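Local coordinates for farnesyltransferase, putative (Trypanosoma cruzi, PDB 3WCA), which probably catalyses the magnesium-dependent condensation of two farnesyl diphosphate molecules into squalene, with NADPH or NADH as reductant, at residues Arg29-Ile34 with Phe60-Arg65; Val44-Met47 with Met53-Ala56; Pro86-His91 with Glu112-Val117; His91-Thr96 with Arg119-Leu124; Asp72-Ser75 with Phe80-Arg83. The protein carries 1 engineered substitution. One frame throughout, in Å; residues are numbered along the deposited sequence.

Interaction 1 (Arg29-Ile34 with Phe60-Arg65)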
# COMPACT_ATOMS: atom_id res chain seq x y z
N ARG A 29 -24.13 1.36 3.59
CA ARG A 29 -23.84 1.22 5.01
C ARG A 29 -23.07 -0.07 5.31
O ARG A 29 -22.14 -0.06 6.12
CB ARG A 29 -25.13 1.26 5.83
CG ARG A 29 -25.69 2.68 5.97
CD ARG A 29 -26.97 2.71 6.81
NE ARG A 29 -27.45 4.08 7.00
CZ ARG A 29 -26.89 4.97 7.82
NH1 ARG A 29 -25.83 4.64 8.55
NH2 ARG A 29 -27.39 6.19 7.91
N PHE A 30 -23.45 -1.16 4.66
CA PHE A 30 -22.76 -2.42 4.86
C PHE A 30 -21.33 -2.24 4.39
O PHE A 30 -20.38 -2.64 5.07
CB PHE A 30 -23.42 -3.53 4.05
CG PHE A 30 -22.60 -4.80 3.99
CD1 PHE A 30 -22.72 -5.76 4.98
CD2 PHE A 30 -21.67 -4.99 2.97
CE1 PHE A 30 -21.93 -6.91 4.95
CE2 PHE A 30 -20.88 -6.13 2.93
CZ PHE A 30 -21.00 -7.09 3.92
N CYS A 31 -21.18 -1.64 3.22
CA CYS A 31 -19.87 -1.39 2.64
C CYS A 31 -18.95 -0.69 3.64
O CYS A 31 -17.84 -1.14 3.91
CB CYS A 31 -20.00 -0.54 1.38
SG CYS A 31 -20.58 -1.45 -0.07
N TYR A 32 -19.43 0.42 4.20
CA TYR A 32 -18.64 1.18 5.16
C TYR A 32 -18.45 0.38 6.44
O TYR A 32 -17.45 0.55 7.13
CB TYR A 32 -19.32 2.52 5.45
CG TYR A 32 -19.08 3.57 4.39
CD1 TYR A 32 -17.81 4.12 4.20
CD2 TYR A 32 -20.11 4.00 3.57
CE1 TYR A 32 -17.58 5.08 3.22
CE2 TYR A 32 -19.89 4.97 2.58
CZ TYR A 32 -18.62 5.50 2.41
OH TYR A 32 -18.41 6.45 1.44
N ASP A 33 -19.40 -0.49 6.75
CA ASP A 33 -19.31 -1.32 7.94
C ASP A 33 -18.30 -2.44 7.75
O ASP A 33 -17.53 -2.76 8.66
CB ASP A 33 -20.67 -1.93 8.28
CG ASP A 33 -21.47 -1.08 9.24
OD1 ASP A 33 -21.48 0.16 9.08
OD2 ASP A 33 -22.10 -1.66 10.15
N ILE A 34 -18.28 -3.04 6.57
CA ILE A 34 -17.34 -4.11 6.33
C ILE A 34 -15.96 -3.49 6.21
O ILE A 34 -14.97 -4.06 6.66
CB ILE A 34 -17.73 -4.93 5.06
CG1 ILE A 34 -17.07 -6.31 5.11
CG2 ILE A 34 -17.33 -4.20 3.81
CD1 ILE A 34 -17.68 -7.22 6.17
N PHE A 60 -14.42 0.86 -4.30
CA PHE A 60 -13.20 0.53 -5.02
C PHE A 60 -12.32 -0.34 -4.13
O PHE A 60 -11.80 -1.38 -4.56
CB PHE A 60 -12.47 1.83 -5.38
CG PHE A 60 -11.13 1.62 -6.01
CD1 PHE A 60 -10.93 0.63 -6.97
CD2 PHE A 60 -10.08 2.50 -5.73
CE1 PHE A 60 -9.71 0.52 -7.65
CE2 PHE A 60 -8.86 2.40 -6.40
CZ PHE A 60 -8.68 1.40 -7.37
N TYR A 61 -12.16 0.10 -2.89
CA TYR A 61 -11.35 -0.61 -1.91
C TYR A 61 -11.90 -1.99 -1.59
O TYR A 61 -11.14 -2.94 -1.43
CB TYR A 61 -11.25 0.20 -0.62
CG TYR A 61 -10.61 -0.55 0.52
CD1 TYR A 61 -9.23 -0.50 0.73
CD2 TYR A 61 -11.38 -1.34 1.37
CE1 TYR A 61 -8.63 -1.24 1.75
CE2 TYR A 61 -10.79 -2.08 2.39
CZ TYR A 61 -9.42 -2.03 2.58
OH TYR A 61 -8.86 -2.80 3.58
N LEU A 62 -13.21 -2.12 -1.47
CA LEU A 62 -13.78 -3.42 -1.13
C LEU A 62 -13.65 -4.41 -2.28
O LEU A 62 -13.43 -5.61 -2.06
CB LEU A 62 -15.24 -3.26 -0.70
CG LEU A 62 -15.42 -2.54 0.65
CD1 LEU A 62 -16.91 -2.29 0.91
CD2 LEU A 62 -14.82 -3.40 1.76
N VAL A 63 -13.77 -3.93 -3.51
CA VAL A 63 -13.62 -4.80 -4.66
C VAL A 63 -12.21 -5.41 -4.63
O VAL A 63 -12.06 -6.63 -4.70
CB VAL A 63 -13.80 -4.02 -5.99
CG1 VAL A 63 -13.29 -4.84 -7.16
CG2 VAL A 63 -15.28 -3.68 -6.19
N LEU A 64 -11.19 -4.56 -4.49
CA LEU A 64 -9.81 -5.01 -4.45
C LEU A 64 -9.56 -5.88 -3.22
O LEU A 64 -8.75 -6.82 -3.25
CB LEU A 64 -8.85 -3.81 -4.45
CG LEU A 64 -8.96 -2.84 -5.63
CD1 LEU A 64 -7.79 -1.86 -5.59
CD2 LEU A 64 -8.96 -3.62 -6.95
N ARG A 65 -10.25 -5.55 -2.14
CA ARG A 65 -10.10 -6.29 -0.90
C ARG A 65 -10.63 -7.70 -1.11
O ARG A 65 -10.11 -8.66 -0.53
CB ARG A 65 -10.89 -5.60 0.20
CG ARG A 65 -10.73 -6.27 1.53
CD ARG A 65 -9.27 -6.34 1.94
NE ARG A 65 -9.14 -7.08 3.19
CZ ARG A 65 -8.04 -7.10 3.93
NH1 ARG A 65 -6.97 -6.41 3.56
NH2 ARG A 65 -8.03 -7.80 5.06
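No ring enters the contact of Leu62 with Cys31 and Ile34; of the aromatic groups beside it, Phe30 stacks on His116 and Tyr61 on Phe42, while the Tyr32 hydroxyl hydrogen-bonds to Asp55 on the helix that also carries Leu62. Between these segments the packing is apolar and centres on Leu62. CG of Leu62 stands anti to the carbonyl carbon (chi1 -69°); its two methyls meet Ile34 CG2, and CD1 also reaches Cys31. Methyl CD1 lies against the backbone as well as a side chain: it is 3.3 Å from Cys31 O and 3.6 Å from Cys31 CB, with Cys31 SG alongside at 3.9 Å. The branch methyl of Ile34, CG2, is 3.3 Å from Leu62 CD2 and 3.5 Å from Leu62 CD1, tighter than normal van der Waals contact for both pairs. Helices 26-38 and 51-72 belong to the all-helical fold of the trans-isoprenyl diphosphate synthases, in which helices wall a central substrate cavity. Helix 51-72 carries Asp68, Glu71 and Asp72 of the magnesium site near its end, and Tyr61 touches the bound farnesyl thiodiphosphate, whereas Leu62 points toward helix 26-38, its side chain about 9 Å from the ligand. Ile34 has CG1 anti to the backbone N (chi1 -160°), which sends its longer branch away from Leu62. The Ile34 side chain also packs on Arg106 and Leu110 of helix 105-112, and Cys31 on Cys58 and Ile59, one turn before Leu62.

Interaction 2 (Val44-Met47 with Met53-Ala56)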
# COMPACT_ATOMS: atom_id res chain seq x y z
N VAL A 44 -10.37 4.96 8.39
CA VAL A 44 -10.32 6.22 9.11
C VAL A 44 -9.96 7.29 8.11
O VAL A 44 -10.62 8.33 8.01
CB VAL A 44 -9.25 6.21 10.23
CG1 VAL A 44 -9.18 7.59 10.87
CG2 VAL A 44 -9.60 5.17 11.29
N VAL A 45 -8.90 7.03 7.36
CA VAL A 45 -8.42 7.99 6.38
C VAL A 45 -9.45 8.30 5.30
O VAL A 45 -9.56 9.44 4.86
CB VAL A 45 -7.14 7.46 5.70
CG1 VAL A 45 -6.56 8.53 4.81
CG2 VAL A 45 -6.14 7.04 6.76
N ILE A 46 -10.20 7.28 4.88
CA ILE A 46 -11.19 7.48 3.85
C ILE A 46 -12.24 8.52 4.26
O ILE A 46 -12.86 9.14 3.40
CB ILE A 46 -11.88 6.14 3.50
CG1 ILE A 46 -12.56 6.25 2.13
CG2 ILE A 46 -12.90 5.76 4.58
CD1 ILE A 46 -13.35 5.01 1.74
N MET A 47 -12.42 8.73 5.56
CA MET A 47 -13.41 9.69 6.03
C MET A 47 -13.05 11.14 5.70
O MET A 47 -13.89 12.03 5.83
CB MET A 47 -13.63 9.52 7.53
CG MET A 47 -14.28 8.19 7.91
SD MET A 47 -15.84 7.89 7.00
CE MET A 47 -15.89 6.08 6.99
N MET A 53 -17.07 11.15 -3.48
CA MET A 53 -15.78 10.55 -3.79
C MET A 53 -15.57 9.38 -2.84
O MET A 53 -15.06 8.33 -3.22
CB MET A 53 -14.67 11.60 -3.57
CG MET A 53 -13.25 11.09 -3.71
SD MET A 53 -12.78 10.89 -5.42
CE MET A 53 -11.97 12.47 -5.71
N ARG A 54 -16.00 9.58 -1.60
CA ARG A 54 -15.84 8.59 -0.56
C ARG A 54 -16.55 7.28 -0.85
O ARG A 54 -16.01 6.20 -0.57
CB ARG A 54 -16.33 9.16 0.78
CG ARG A 54 -15.75 8.46 1.98
CD ARG A 54 -15.82 9.34 3.20
NE ARG A 54 -17.16 9.37 3.77
CZ ARG A 54 -17.69 10.42 4.38
NH1 ARG A 54 -17.01 11.54 4.51
NH2 ARG A 54 -18.92 10.34 4.87
N ASP A 55 -17.75 7.37 -1.41
CA ASP A 55 -18.52 6.17 -1.75
C ASP A 55 -17.78 5.41 -2.83
O ASP A 55 -17.63 4.19 -2.75
CB ASP A 55 -19.92 6.52 -2.26
CG ASP A 55 -20.80 7.15 -1.19
OD1 ASP A 55 -20.70 6.74 -0.01
OD2 ASP A 55 -21.60 8.05 -1.53
N ALA A 56 -17.32 6.13 -3.85
CA ALA A 56 -16.61 5.50 -4.95
C ALA A 56 -15.32 4.83 -4.47
O ALA A 56 -15.02 3.69 -4.84
CB ALA A 56 -16.29 6.54 -6.01
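In segment 53-56 the touching residue is Arg54, which reaches both Ile46 and Met47; Met53, just ahead of it, turns to Val276 and Tyr176 on other helices. The Arg54 chain leaves the helix with CG anti to the backbone N (chi1 -158°) and stays extended at chi2 (159°), which runs CG and CD past the Ile46 carbonyl oxygen; the bend at chi3 then turns the guanidinium toward Met47. Arg54 CD comes to 3.0 Å from Ile46 O, an oxygen that sits at the edge of the guanidinium near its plane. On the aliphatic side, Ile46 CG1 is 3.9 Å from Arg54 CG. One guanidinium face carries the sulfur of Met47, a chain bent at chi2 that crosses the arginine at about a right angle; Met47 SD lies 3.8 Å from Arg54 NE, off toward the rim. Arg54 NH1 hydrogen-bonds to Leu49 O in the connecting turn. The whole is a short connection between two consecutive helices: helix 40-45 runs out through a 3-10 turn, and an arginine in the first turn of helix 51-72 packs against that turn at 46-47, within the all-helical isoprenoid synthase fold.

Interaction 3 (Pro86-His91 with Glu112-Val117)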
# COMPACT_ATOMS: atom_id res chain seq x y z
N PRO A 86 -9.37 -13.73 -12.81
CA PRO A 86 -9.48 -13.03 -14.09
C PRO A 86 -10.86 -12.51 -14.47
O PRO A 86 -10.98 -11.54 -15.21
CB PRO A 86 -8.96 -14.05 -15.09
CG PRO A 86 -7.93 -14.78 -14.29
CD PRO A 86 -8.67 -15.02 -12.99
N LYS A 87 -11.91 -13.15 -13.98
CA LYS A 87 -13.25 -12.69 -14.30
C LYS A 87 -13.93 -12.06 -13.09
O LYS A 87 -15.15 -11.91 -13.06
CB LYS A 87 -14.10 -13.84 -14.86
CG LYS A 87 -14.14 -15.11 -14.01
CD LYS A 87 -15.15 -16.10 -14.58
CE LYS A 87 -15.36 -17.30 -13.67
NZ LYS A 87 -14.24 -18.27 -13.73
N PHE A 88 -13.13 -11.66 -12.11
CA PHE A 88 -13.69 -11.04 -10.93
C PHE A 88 -14.37 -9.74 -11.29
O PHE A 88 -15.45 -9.45 -10.80
CB PHE A 88 -12.61 -10.77 -9.89
CG PHE A 88 -13.13 -10.74 -8.49
CD1 PHE A 88 -13.35 -11.93 -7.80
CD2 PHE A 88 -13.41 -9.53 -7.86
CE1 PHE A 88 -13.84 -11.92 -6.49
CE2 PHE A 88 -13.90 -9.51 -6.55
CZ PHE A 88 -14.12 -10.70 -5.87
N HIS A 89 -13.74 -8.97 -12.16
CA HIS A 89 -14.30 -7.69 -12.58
C HIS A 89 -15.65 -7.84 -13.28
O HIS A 89 -16.47 -6.93 -13.24
CB HIS A 89 -13.32 -6.96 -13.51
CG HIS A 89 -13.26 -7.52 -14.90
ND1 HIS A 89 -12.89 -8.82 -15.16
CD2 HIS A 89 -13.53 -6.96 -16.10
CE1 HIS A 89 -12.92 -9.04 -16.46
NE2 HIS A 89 -13.31 -7.92 -17.06
N GLU A 90 -15.88 -8.98 -13.92
CA GLU A 90 -17.15 -9.20 -14.61
C GLU A 90 -18.32 -9.28 -13.63
O GLU A 90 -19.43 -8.89 -13.97
CB GLU A 90 -17.08 -10.48 -15.46
CG GLU A 90 -16.12 -10.36 -16.64
CD GLU A 90 -15.99 -11.63 -17.46
OE1 GLU A 90 -15.10 -11.67 -18.35
OE2 GLU A 90 -16.76 -12.58 -17.23
N HIS A 91 -18.06 -9.75 -12.42
CA HIS A 91 -19.11 -9.87 -11.41
C HIS A 91 -19.64 -8.52 -10.92
O HIS A 91 -20.70 -8.46 -10.29
CB HIS A 91 -18.60 -10.69 -10.23
CG HIS A 91 -18.02 -12.01 -10.62
ND1 HIS A 91 -18.61 -12.83 -11.56
CD2 HIS A 91 -16.90 -12.65 -10.20
CE1 HIS A 91 -17.88 -13.93 -11.69
NE2 HIS A 91 -16.84 -13.84 -10.88
N GLU A 112 -19.26 -13.48 0.84
CA GLU A 112 -20.57 -14.13 0.92
C GLU A 112 -21.72 -13.15 0.72
O GLU A 112 -22.72 -13.48 0.09
CB GLU A 112 -20.74 -14.83 2.27
CG GLU A 112 -19.68 -15.89 2.54
CD GLU A 112 -19.83 -16.54 3.89
OE1 GLU A 112 -20.06 -15.82 4.88
OE2 GLU A 112 -19.70 -17.78 3.97
N ARG A 113 -21.58 -11.94 1.26
CA ARG A 113 -22.60 -10.92 1.11
C ARG A 113 -22.10 -9.86 0.14
O ARG A 113 -22.41 -8.68 0.27
CB ARG A 113 -22.92 -10.29 2.46
CG ARG A 113 -23.52 -11.26 3.47
CD ARG A 113 -23.79 -10.58 4.81
NE ARG A 113 -24.86 -9.59 4.74
CZ ARG A 113 -25.11 -8.71 5.70
NH1 ARG A 113 -24.36 -8.69 6.80
NH2 ARG A 113 -26.11 -7.84 5.58
N TYR A 114 -21.33 -10.31 -0.85
CA TYR A 114 -20.75 -9.43 -1.85
C TYR A 114 -21.81 -8.68 -2.67
O TYR A 114 -21.49 -7.78 -3.45
CB TYR A 114 -19.86 -10.24 -2.79
CG TYR A 114 -18.92 -9.41 -3.64
CD1 TYR A 114 -17.80 -8.79 -3.08
CD2 TYR A 114 -19.14 -9.26 -5.01
CE1 TYR A 114 -16.91 -8.05 -3.86
CE2 TYR A 114 -18.26 -8.52 -5.80
CZ TYR A 114 -17.15 -7.92 -5.22
OH TYR A 114 -16.27 -7.22 -6.00
N THR A 115 -23.07 -9.05 -2.48
CA THR A 115 -24.15 -8.39 -3.20
C THR A 115 -24.24 -6.90 -2.89
O THR A 115 -24.47 -6.09 -3.78
CB THR A 115 -25.51 -9.02 -2.86
OG1 THR A 115 -25.43 -10.44 -2.98
CG2 THR A 115 -26.58 -8.50 -3.79
N HIS A 116 -24.04 -6.55 -1.63
CA HIS A 116 -24.13 -5.14 -1.24
C HIS A 116 -23.15 -4.26 -1.98
O HIS A 116 -23.46 -3.11 -2.29
CB HIS A 116 -23.91 -4.99 0.26
CG HIS A 116 -24.95 -5.65 1.10
ND1 HIS A 116 -24.74 -6.85 1.74
CD2 HIS A 116 -26.23 -5.30 1.38
CE1 HIS A 116 -25.83 -7.21 2.38
NE2 HIS A 116 -26.76 -6.29 2.18
N VAL A 117 -21.98 -4.80 -2.27
CA VAL A 117 -20.95 -4.06 -2.98
C VAL A 117 -21.32 -3.83 -4.44
O VAL A 117 -21.18 -2.73 -4.96
CB VAL A 117 -19.59 -4.80 -2.93
CG1 VAL A 117 -18.50 -3.92 -3.52
CG2 VAL A 117 -19.25 -5.17 -1.51
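Phe88 and Tyr114 approach from opposite directions and meet as an offset edge-to-face pair, the edge of Phe88 directed toward the face of Tyr114. Their planes are inclined at 65° and the ring centroids are 5.6 Å apart. The closest approach is at Phe88 CE2, which lies 3.3 Å from Tyr114 OH and 3.9 Å from Tyr114 CZ. Each ring has CG anti to the backbone N (chi1 -154° in Phe88, -165° in Tyr114), a setting that brings the two rings together. The phenol oxygen ends among hydrocarbon, next to methyls of Leu92 and Val63; it is buried without a polar partner in the model. Val117 CB lies over one face of Tyr114, toward its rim. Trp97 completes the aromatic cluster, meeting both rings nearly at right angles while stacking on His91. Beneath the pair runs helix 51-72, which gives Ala66 to both rings, Leu67 to Phe88 and Val63 to Tyr114. Leu111 of helix 105-112 adds to the packing of Phe88, so the irregular chain after helix 78-84 is pressed against helix 51-72 together with the chain that leads into helix 115-122.

Interaction 4 (His91-Thr96 with Arg119-Leu124)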
# COMPACT_ATOMS: atom_id res chain seq x y z
N HIS A 91 -18.06 -9.75 -12.42
CA HIS A 91 -19.11 -9.87 -11.41
C HIS A 91 -19.64 -8.52 -10.92
O HIS A 91 -20.70 -8.46 -10.29
CB HIS A 91 -18.60 -10.69 -10.23
CG HIS A 91 -18.02 -12.01 -10.62
ND1 HIS A 91 -18.61 -12.83 -11.56
CD2 HIS A 91 -16.90 -12.65 -10.20
CE1 HIS A 91 -17.88 -13.93 -11.69
NE2 HIS A 91 -16.84 -13.84 -10.88
N LEU A 92 -18.90 -7.45 -11.19
CA LEU A 92 -19.32 -6.12 -10.77
C LEU A 92 -20.71 -5.76 -11.29
O LEU A 92 -21.42 -4.94 -10.69
CB LEU A 92 -18.31 -5.07 -11.25
CG LEU A 92 -17.20 -4.60 -10.30
CD1 LEU A 92 -16.99 -5.59 -9.15
CD2 LEU A 92 -15.93 -4.40 -11.10
N HIS A 93 -21.10 -6.37 -12.40
CA HIS A 93 -22.40 -6.10 -13.01
C HIS A 93 -23.41 -7.23 -12.76
O HIS A 93 -24.45 -7.29 -13.41
CB HIS A 93 -22.23 -5.90 -14.52
CG HIS A 93 -21.30 -4.78 -14.88
ND1 HIS A 93 -21.59 -3.46 -14.61
CD2 HIS A 93 -20.09 -4.78 -15.48
CE1 HIS A 93 -20.60 -2.70 -15.03
NE2 HIS A 93 -19.67 -3.48 -15.56
N ASP A 94 -23.09 -8.11 -11.82
CA ASP A 94 -23.98 -9.23 -11.51
C ASP A 94 -24.37 -9.18 -10.03
O ASP A 94 -23.75 -9.83 -9.19
CB ASP A 94 -23.27 -10.55 -11.82
CG ASP A 94 -24.15 -11.77 -11.56
OD1 ASP A 94 -25.25 -11.59 -11.01
OD2 ASP A 94 -23.73 -12.89 -11.90
N THR A 95 -25.41 -8.41 -9.73
CA THR A 95 -25.88 -8.22 -8.36
C THR A 95 -26.29 -9.48 -7.60
O THR A 95 -26.75 -9.38 -6.46
CB THR A 95 -27.07 -7.24 -8.32
OG1 THR A 95 -28.09 -7.70 -9.21
CG2 THR A 95 -26.63 -5.84 -8.75
N THR A 96 -26.13 -10.65 -8.20
CA THR A 96 -26.50 -11.88 -7.52
C THR A 96 -25.28 -12.74 -7.22
O THR A 96 -25.38 -13.76 -6.53
CB THR A 96 -27.53 -12.70 -8.34
OG1 THR A 96 -27.89 -13.88 -7.62
CG2 THR A 96 -26.96 -13.10 -9.69
N ARG A 119 -24.30 -3.88 -5.72
CA ARG A 119 -25.47 -3.01 -5.80
C ARG A 119 -25.00 -1.57 -5.70
O ARG A 119 -25.32 -0.74 -6.55
CB ARG A 119 -26.45 -3.27 -4.65
CG ARG A 119 -27.05 -4.65 -4.63
CD ARG A 119 -28.26 -4.65 -3.72
NE ARG A 119 -28.70 -6.00 -3.38
CZ ARG A 119 -29.95 -6.31 -3.04
NH1 ARG A 119 -30.88 -5.36 -3.01
NH2 ARG A 119 -30.26 -7.56 -2.73
N ALA A 120 -24.25 -1.28 -4.65
CA ALA A 120 -23.72 0.06 -4.43
C ALA A 120 -22.94 0.48 -5.67
O ALA A 120 -22.99 1.64 -6.09
CB ALA A 120 -22.80 0.05 -3.22
N TYR A 121 -22.24 -0.48 -6.25
CA TYR A 121 -21.45 -0.23 -7.45
C TYR A 121 -22.33 0.25 -8.60
O TYR A 121 -22.00 1.22 -9.29
CB TYR A 121 -20.73 -1.52 -7.86
CG TYR A 121 -19.96 -1.43 -9.16
CD1 TYR A 121 -18.62 -1.04 -9.17
CD2 TYR A 121 -20.56 -1.75 -10.38
CE1 TYR A 121 -17.89 -0.98 -10.36
CE2 TYR A 121 -19.85 -1.69 -11.57
CZ TYR A 121 -18.51 -1.31 -11.56
OH TYR A 121 -17.80 -1.26 -12.73
N SER A 122 -23.46 -0.43 -8.80
CA SER A 122 -24.38 -0.09 -9.89
C SER A 122 -24.97 1.31 -9.76
O SER A 122 -25.49 1.85 -10.74
CB SER A 122 -25.51 -1.12 -9.97
OG SER A 122 -26.39 -1.01 -8.87
N ARG A 123 -24.91 1.89 -8.57
CA ARG A 123 -25.44 3.23 -8.36
C ARG A 123 -24.37 4.31 -8.46
O ARG A 123 -24.61 5.47 -8.12
CB ARG A 123 -26.17 3.32 -7.02
CG ARG A 123 -27.50 2.56 -7.00
CD ARG A 123 -28.37 2.91 -5.79
NE ARG A 123 -27.98 2.22 -4.57
CZ ARG A 123 -28.16 0.92 -4.34
NH1 ARG A 123 -28.74 0.16 -5.26
NH2 ARG A 123 -27.78 0.39 -3.19
N LEU A 124 -23.18 3.94 -8.93
CA LEU A 124 -22.09 4.90 -9.07
C LEU A 124 -22.09 5.49 -10.47
O LEU A 124 -22.66 4.93 -11.39
CB LEU A 124 -20.73 4.24 -8.82
CG LEU A 124 -20.28 3.92 -7.40
CD1 LEU A 124 -18.96 3.15 -7.46
CD2 LEU A 124 -20.10 5.20 -6.59
O HOH W 1 -17.54 -0.93 -15.98
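Tyr121 OH is held from two quarters: it hydrogen-bonds to the backbone oxygen of Gln129 and accepts a hydrogen bond from a water 3.3 Å away. The same water lies in the plane of the His93 ring and makes a weak bond to His93 NE2, giving the two segments a bridge through solvent. Below its hydroxyl the tyrosine ring is enclosed on one face and at one edge. Leu92 CG stands over the face in a CH-pi contact, 3.8 Å from the centroid of the Tyr121 ring and 17° off the ring normal. The leucine backbone closes in too, Leu92 O lying 3.3 Å from Tyr121 CD2. The edge of Tyr121 is directed toward the face of His93 in an offset edge-to-face pair with planes at 72°, Tyr121 CE2 coming to 3.7 Å from His93 CE1. Farther along, Thr95 CG2 rests loosely on Arg119 at the surface. The helix end is tied internally, Ser122 OG donating to Arg119 O at 2.6 Å on an in-plane lone pair. Without a direct hydrogen bond across the segments, the irregular 91-96 chain is held to the end of helix 115-122 mainly by apolar and ring packing, with a weak water bridge besides, while the tyrosine hydroxyl, serving as both donor and acceptor, is satisfied by Gln129 O and the water.

Interaction 5 (Asp72-Ser75 with Phe80-Arg83)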
# COMPACT_ATOMS: atom_id res chain seq x y z
N ASP A 72 -4.93 -14.42 -1.08
CA ASP A 72 -4.30 -14.81 0.18
C ASP A 72 -4.78 -16.07 0.88
O ASP A 72 -4.13 -16.55 1.80
CB ASP A 72 -4.35 -13.64 1.18
CG ASP A 72 -3.49 -12.46 0.74
OD1 ASP A 72 -2.38 -12.70 0.23
OD2 ASP A 72 -3.93 -11.30 0.91
N ASP A 73 -5.92 -16.62 0.46
CA ASP A 73 -6.39 -17.83 1.11
C ASP A 73 -5.52 -18.99 0.63
O ASP A 73 -5.66 -19.44 -0.50
CB ASP A 73 -7.85 -18.12 0.76
CG ASP A 73 -8.43 -19.24 1.61
OD1 ASP A 73 -7.63 -20.01 2.18
OD2 ASP A 73 -9.67 -19.35 1.71
N MET A 74 -4.63 -19.46 1.49
CA MET A 74 -3.73 -20.55 1.13
C MET A 74 -4.32 -21.95 1.32
O MET A 74 -3.68 -22.94 0.99
CB MET A 74 -2.43 -20.43 1.92
CG MET A 74 -1.70 -19.11 1.71
SD MET A 74 -1.22 -18.83 -0.02
CE MET A 74 -2.48 -17.75 -0.54
N SER A 75 -5.54 -22.03 1.84
CA SER A 75 -6.16 -23.33 2.04
C SER A 75 -6.93 -23.76 0.78
O SER A 75 -7.34 -24.92 0.67
CB SER A 75 -7.11 -23.31 3.25
OG SER A 75 -8.24 -22.51 3.01
N PHE A 80 -7.99 -22.83 -8.59
CA PHE A 80 -9.25 -22.19 -8.24
C PHE A 80 -9.08 -20.67 -8.37
O PHE A 80 -9.98 -19.97 -8.82
CB PHE A 80 -9.66 -22.52 -6.80
CG PHE A 80 -10.87 -21.76 -6.33
CD1 PHE A 80 -12.15 -22.28 -6.49
CD2 PHE A 80 -10.74 -20.49 -5.76
CE1 PHE A 80 -13.29 -21.55 -6.10
CE2 PHE A 80 -11.86 -19.75 -5.37
CZ PHE A 80 -13.14 -20.29 -5.54
N LYS A 81 -7.92 -20.17 -7.97
CA LYS A 81 -7.64 -18.74 -8.03
C LYS A 81 -7.37 -18.25 -9.45
O LYS A 81 -7.81 -17.17 -9.83
CB LYS A 81 -6.46 -18.39 -7.12
CG LYS A 81 -6.68 -18.73 -5.64
CD LYS A 81 -5.40 -18.55 -4.85
CE LYS A 81 -5.56 -18.93 -3.38
NZ LYS A 81 -4.24 -18.79 -2.69
N LEU A 82 -6.64 -19.05 -10.22
CA LEU A 82 -6.33 -18.68 -11.60
C LEU A 82 -7.61 -18.71 -12.43
O LEU A 82 -7.70 -18.08 -13.49
CB LEU A 82 -5.30 -19.65 -12.18
CG LEU A 82 -3.96 -19.70 -11.46
CD1 LEU A 82 -3.04 -20.72 -12.13
CD2 LEU A 82 -3.33 -18.31 -11.48
N ARG A 83 -8.59 -19.45 -11.94
CA ARG A 83 -9.87 -19.58 -12.62
C ARG A 83 -10.81 -18.41 -12.30
O ARG A 83 -11.31 -17.73 -13.19
CB ARG A 83 -10.53 -20.90 -12.21
CG ARG A 83 -11.85 -21.23 -12.91
CD ARG A 83 -12.60 -22.33 -12.15
NE ARG A 83 -11.76 -23.51 -11.93
CZ ARG A 83 -11.71 -24.20 -10.79
NH1 ARG A 83 -12.45 -23.82 -9.75
NH2 ARG A 83 -10.92 -25.25 -10.68
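Lys81 leaves helix 78-84 with CG anti to the carbonyl carbon (chi1 -61°) and then runs fully extended, a shape that carries its ammonium across to the turn that follows helix 51-72. There Lys81 NZ donates a 2.7 Å hydrogen bond to Asp73 O, arriving well above the carbonyl plane (53° out of it) and not along a lone pair. A second backbone oxygen, that of Glu71, is bound by the same nitrogen. Met74, bent at chi2 and chi3, curls back over this end of the lysine at about a right angle and packs CE on the ammonium, though the modelled 3.0 Å between Met74 CE and Lys81 NZ is doubtful. The receiving turn is braced by the Asp73 side chain in an Asx turn: Asp73 OD1 accepts from Ser75 N at 2.9 Å on its anti side and from Ser75 OG at 2.7 Å on its syn side. Asp73 OD2 bonds to Gly103 N, which ties the turn to another loop. Just before it, Asp72 belongs to the magnesium site with Asp68 and Glu71, the DxxED aspartate-rich motif of this family, and forms a salt bridge with Arg219. Since Asp73 OD1 is 6.1 Å from Lys81 NZ, the lysine grips main chain and not that oxygen; two backbone oxygens at the C-terminal end of helix 51-72 and the turn after it take up the ammonium, whose charge would suit the helix dipole there.

Overall arrangement
Helix 51-72 links most of the contacts: interactions 1 and 2 use it directly, interaction 3 lies against it, and interaction 5 fixes the turn after it. Interactions 1 and 2, centres 10 Å apart, also meet where Tyr32 CD1 packs 3.9 Å from Met47 CE. Interactions 3 and 4, centres 8 Å apart, share His91 and helix 115-122; Val63 of interaction 1 reaches both, its CG2 3.9 Å from Leu92 CD1. Toward the active site, interaction 1 includes Tyr61 of the ligand pocket and interaction 5 includes the magnesium ligand Asp72, with their centres 20 Å apart. Interactions 2 and 4 lie away from the substrate pocket and the metal site.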